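PDB 2EIH: alcohol dehydrogenase from Thermus thermophilus, which binds zinc through four cysteines and probably catalyses the NAD-dependent oxidation of alcohols or the reverse reduction. Local coordinates for residues S180-A183 with I184-K188; T290-S293 with K294-F298. All coordinates share one frame; numbering follows the deposited sequence.

Contact 1 (S180-A183 with I184-K188); sequences SVAA and IQIAK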
loop_
_atom_site.group_PDB
_atom_site.type_symbol
_atom_site.label_atom_id
_atom_site.label_comp_id
_atom_site.label_asym_id
_atom_site.label_seq_id
_atom_site.Cartn_x
_atom_site.Cartn_y
_atom_site.Cartn_z
ATOM N N SER A 180 -14.758 -19.637 8.396
ATOM C CA SER A 180 -15.556 -18.663 9.136
ATOM C C SER A 180 -15.120 -18.508 10.599
ATOM O O SER A 180 -14.989 -17.388 11.094
ATOM C CB SER A 180 -17.037 -19.030 9.084
ATOM O OG SER A 180 -17.280 -20.326 9.568
ATOM N N VAL A 181 -14.893 -19.627 11.288
ATOM C CA VAL A 181 -14.481 -19.595 12.680
ATOM C C VAL A 181 -13.263 -18.700 12.851
ATOM O O VAL A 181 -13.229 -17.837 13.745
ATOM C CB VAL A 181 -14.165 -21.019 13.193
ATOM C CG1 VAL A 181 -13.398 -20.954 14.501
ATOM C CG2 VAL A 181 -15.464 -21.787 13.391
ATOM N N ALA A 182 -12.257 -18.901 12.006
ATOM C CA ALA A 182 -11.036 -18.094 12.074
ATOM C C ALA A 182 -11.261 -16.653 11.581
ATOM O O ALA A 182 -10.713 -15.709 12.143
ATOM C CB ALA A 182 -9.924 -18.770 11.248
ATOM N N ALA A 183 -12.069 -16.500 10.535
ATOM C CA ALA A 183 -12.350 -15.186 9.962
ATOM C C ALA A 183 -13.097 -14.256 10.902
ATOM O O ALA A 183 -12.879 -13.045 10.904
ATOM C CB ALA A 183 -13.130 -15.331 8.665
ATOM N N ILE A 184 -13.992 -14.807 11.702
ATOM C CA ILE A 184 -14.738 -13.974 12.629
ATOM C C ILE A 184 -13.790 -13.382 13.675
ATOM O O ILE A 184 -13.857 -12.185 13.979
ATOM C CB ILE A 184 -15.870 -14.798 13.283
ATOM C CG1 ILE A 184 -16.881 -15.170 12.188
ATOM C CG2 ILE A 184 -16.538 -13.997 14.396
ATOM C CD1 ILE A 184 -17.983 -16.086 12.619
ATOM N N GLN A 185 -12.892 -14.219 14.193
ATOM C CA GLN A 185 -11.912 -13.817 15.208
ATOM C C GLN A 185 -10.807 -12.893 14.676
ATOM O O GLN A 185 -10.405 -11.946 15.345
ATOM C CB GLN A 185 -11.264 -15.062 15.841
ATOM C CG GLN A 185 -12.243 -15.976 16.567
ATOM C CD GLN A 185 -11.584 -17.194 17.174
ATOM O OE1 GLN A 185 -10.887 -17.103 18.182
ATOM N NE2 GLN A 185 -11.792 -18.345 16.550
ATOM N N ILE A 186 -10.300 -13.180 13.482
ATOM C CA ILE A 186 -9.253 -12.342 12.926
ATOM C C ILE A 186 -9.876 -10.987 12.614
ATOM O O ILE A 186 -9.281 -9.939 12.885
ATOM C CB ILE A 186 -8.653 -12.982 11.666
ATOM C CG1 ILE A 186 -7.879 -14.240 12.079
ATOM C CG2 ILE A 186 -7.737 -12.002 10.964
ATOM C CD1 ILE A 186 -7.413 -15.091 10.955
ATOM N N ALA A 187 -11.088 -11.022 12.061
ATOM C CA ALA A 187 -11.823 -9.807 11.731
ATOM C C ALA A 187 -11.932 -8.901 12.958
ATOM O O ALA A 187 -11.616 -7.711 12.887
ATOM C CB ALA A 187 -13.218 -10.157 11.226
ATOM N N LYS A 188 -12.390 -9.461 14.075
ATOM C CA LYS A 188 -12.525 -8.679 15.298
ATOM C C LYS A 188 -11.157 -8.188 15.773
ATOM O O LYS A 188 -11.019 -7.053 16.237
ATOM C CB LYS A 188 -13.177 -9.516 16.396
ATOM C CG LYS A 188 -14.654 -9.811 16.150
ATOM C CD LYS A 188 -15.490 -8.543 16.180
ATOM C CE LYS A 188 -15.304 -7.803 17.497
ATOM N NZ LYS A 188 -16.159 -6.589 17.550
#
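I184 and S180 meet one helical turn apart, with I184 N donating to S180 O at 2.8 Å and an N-H...O angle of 156°. The same carbonyl oxygen also lies under the isoleucine side chain: with CG1 placed beside its own backbone N (chi1 -66°), that carbon comes within 3.1 Å of S180 O, so the branch folds back along the preceding turn. A182 and I186 repeat the pattern. I186 N binds A182 O at 2.9 Å, I186 CG1 rests 3.2 Å from that oxygen, and I186 CD1 reaches A182 CB only loosely, at 4.5 Å. A183 takes part through its carbonyl, which accepts from A187 N at 2.9 Å with the donor 38° above the carbonyl plane. The V181 carbonyl departs from this series: Q185 N stands 3.7 Å from V181 O, whereas the Q185 side chain, extended beyond CG, runs beside V181 and its NE2 donates to V181 O at 3.2 Å, from above the carbonyl plane. The other end of this amide is fixed too, since Q185 OE1 accepts from K310 N. Helix 180-189 is the crossover helix of a beta-alpha-beta unit in the Rossmann-type domain: I184 packs on V172 of strand 169-172 and on V194 and A196 of strand 193-198, while A182 and I186 press against F151, A154 and V158 of helix 148-161.

Contact 2 (T290-S293 with K294-F298); sequences TMAS and KSRLF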
loop_
_atom_site.group_PDB
_atom_site.type_symbol
_atom_site.label_atom_id
_atom_site.label_comp_id
_atom_site.label_asym_id
_atom_site.label_seq_id
_atom_site.Cartn_x
_atom_site.Cartn_y
_atom_site.Cartn_z
ATOM N N THR A 290 -6.321 -18.453 -1.810
ATOM C CA THR A 290 -6.033 -19.822 -1.422
ATOM C C THR A 290 -4.832 -19.781 -0.509
ATOM O O THR A 290 -3.791 -19.245 -0.872
ATOM C CB THR A 290 -5.733 -20.712 -2.650
ATOM O OG1 THR A 290 -6.904 -20.816 -3.476
ATOM C CG2 THR A 290 -5.331 -22.113 -2.203
ATOM N N MET A 291 -4.991 -20.329 0.688
ATOM C CA MET A 291 -3.906 -20.355 1.667
ATOM C C MET A 291 -3.338 -18.955 1.968
ATOM O O MET A 291 -4.055 -17.954 1.906
ATOM C CB MET A 291 -2.791 -21.286 1.175
ATOM C CG MET A 291 -3.101 -22.787 1.318
ATOM S SD MET A 291 -3.101 -23.418 3.031
ATOM C CE MET A 291 -1.362 -23.800 3.306
ATOM N N ALA A 292 -2.056 -18.895 2.311
ATOM C CA ALA A 292 -1.402 -17.637 2.629
ATOM C C ALA A 292 0.093 -17.883 2.693
ATOM O O ALA A 292 0.553 -19.010 2.512
ATOM C CB ALA A 292 -1.894 -17.105 3.968
ATOM N N SER A 293 0.849 -16.822 2.944
ATOM C CA SER A 293 2.297 -16.925 3.048
ATOM C C SER A 293 2.671 -17.634 4.350
ATOM O O SER A 293 2.062 -17.388 5.391
ATOM C CB SER A 293 2.918 -15.528 3.025
ATOM O OG SER A 293 4.299 -15.601 3.291
ATOM N N LYS A 294 3.667 -18.513 4.290
ATOM C CA LYS A 294 4.106 -19.234 5.478
ATOM C C LYS A 294 4.448 -18.321 6.644
ATOM O O LYS A 294 4.280 -18.689 7.801
ATOM C CB LYS A 294 5.329 -20.091 5.159
ATOM C CG LYS A 294 5.036 -21.366 4.431
ATOM C CD LYS A 294 6.243 -22.295 4.502
ATOM C CE LYS A 294 7.235 -22.022 3.382
ATOM N NZ LYS A 294 6.658 -22.393 2.057
ATOM N N SER A 295 4.942 -17.132 6.333
ATOM C CA SER A 295 5.334 -16.174 7.362
ATOM C C SER A 295 4.171 -15.772 8.258
ATOM O O SER A 295 4.368 -15.428 9.417
ATOM C CB SER A 295 5.936 -14.925 6.705
ATOM O OG SER A 295 4.996 -14.309 5.824
ATOM N N ARG A 296 2.963 -15.828 7.714
ATOM C CA ARG A 296 1.769 -15.459 8.459
ATOM C C ARG A 296 1.458 -16.378 9.643
ATOM O O ARG A 296 0.723 -15.985 10.543
ATOM C CB ARG A 296 0.561 -15.438 7.525
ATOM C CG ARG A 296 0.742 -14.554 6.306
ATOM C CD ARG A 296 0.742 -13.090 6.709
ATOM N NE ARG A 296 0.761 -12.214 5.541
ATOM C CZ ARG A 296 1.864 -11.792 4.938
ATOM N NH1 ARG A 296 1.768 -11.000 3.881
ATOM N NH2 ARG A 296 3.056 -12.142 5.406
ATOM N N LEU A 297 2.011 -17.591 9.648
ATOM C CA LEU A 297 1.747 -18.539 10.729
ATOM C C LEU A 297 2.359 -18.100 12.054
ATOM O O LEU A 297 1.935 -18.543 13.119
ATOM C CB LEU A 297 2.277 -19.940 10.368
ATOM C CG LEU A 297 1.468 -21.195 10.787
ATOM C CD1 LEU A 297 2.398 -22.305 11.233
ATOM C CD2 LEU A 297 0.481 -20.859 11.894
ATOM N N PHE A 298 3.371 -17.243 11.991
ATOM C CA PHE A 298 4.041 -16.762 13.205
ATOM C C PHE A 298 3.161 -15.810 14.015
ATOM O O PHE A 298 2.952 -16.016 15.212
ATOM C CB PHE A 298 5.375 -16.107 12.839
ATOM C CG PHE A 298 6.340 -17.060 12.192
ATOM C CD1 PHE A 298 6.217 -17.386 10.839
ATOM C CD2 PHE A 298 7.341 -17.675 12.943
ATOM C CE1 PHE A 298 7.077 -18.317 10.238
ATOM C CE2 PHE A 298 8.203 -18.604 12.354
ATOM C CZ PHE A 298 8.069 -18.927 10.993
#
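S293 and R296 are joined by a backbone hydrogen bond, R296 N to S293 O at 2.9 Å, whose three-residue spacing matches the 3-10 turn at 294-296. The donor stands 49° above the carbonyl plane. A second polar link runs through hydroxyls: S295 OG donates to S293 OG at 2.9 Å, and S295 N adds a weak bond of 3.5 Å to S293 OG, consistent with a loosely closed ST turn. S293 OG can serve both because it lies anti to its own nitrogen (chi1 173°), directed along the chain toward S295; it is also hydrogen-bonded to G102 O. With an alanine in place of S293, the S295 hydroxyl would probably lose this acceptor and the G102 carbonyl this partner. Apolar contact comes from R296 CG, set beside its backbone N (chi1 -54°), which approaches A292 CB at 4.3 Å and S293 CB at 4.1 Å. The bend at chi2 then brings one guanidinium face over S293 CB, displaced from the centre of the group. Ionic partners lie outside the turn: R296 NE forms a salt bridge with D160, and K294 NZ one with D104, the lysine side chain standing about 8 Å from the zinc ion. L100 of a neighbouring subunit packs on S293 and K294. The turn leads from strand 285-288 into helix 297-306; R296 leans on L152 and W155 of helix 148-161, and L297 touches N88 of strand 84-91.

From the N terminus, contact 1 comes first, within helix 180-189, between strands 169-172 and 193-198 of the parallel sheet. Contact 2 follows where the chain leaves strand 285-288, the outermost strand of that sheet within this chain, and turns into helix 297-306. Each spans a single unbroken stretch, so neither closes a long loop, and they run in series without nesting or crossing. The centres of contact 1 and contact 2 are about 15 Å apart and the nearest atoms of contact 1 and contact 2 about 8 Å apart, so they do not meet. Helix 148-161 is a shared neighbour: side chains of both contacts lie against it. Contact 1 ties this helix to the sheet, whereas contact 2 ties it toward the zinc-bearing region and a neighbouring subunit.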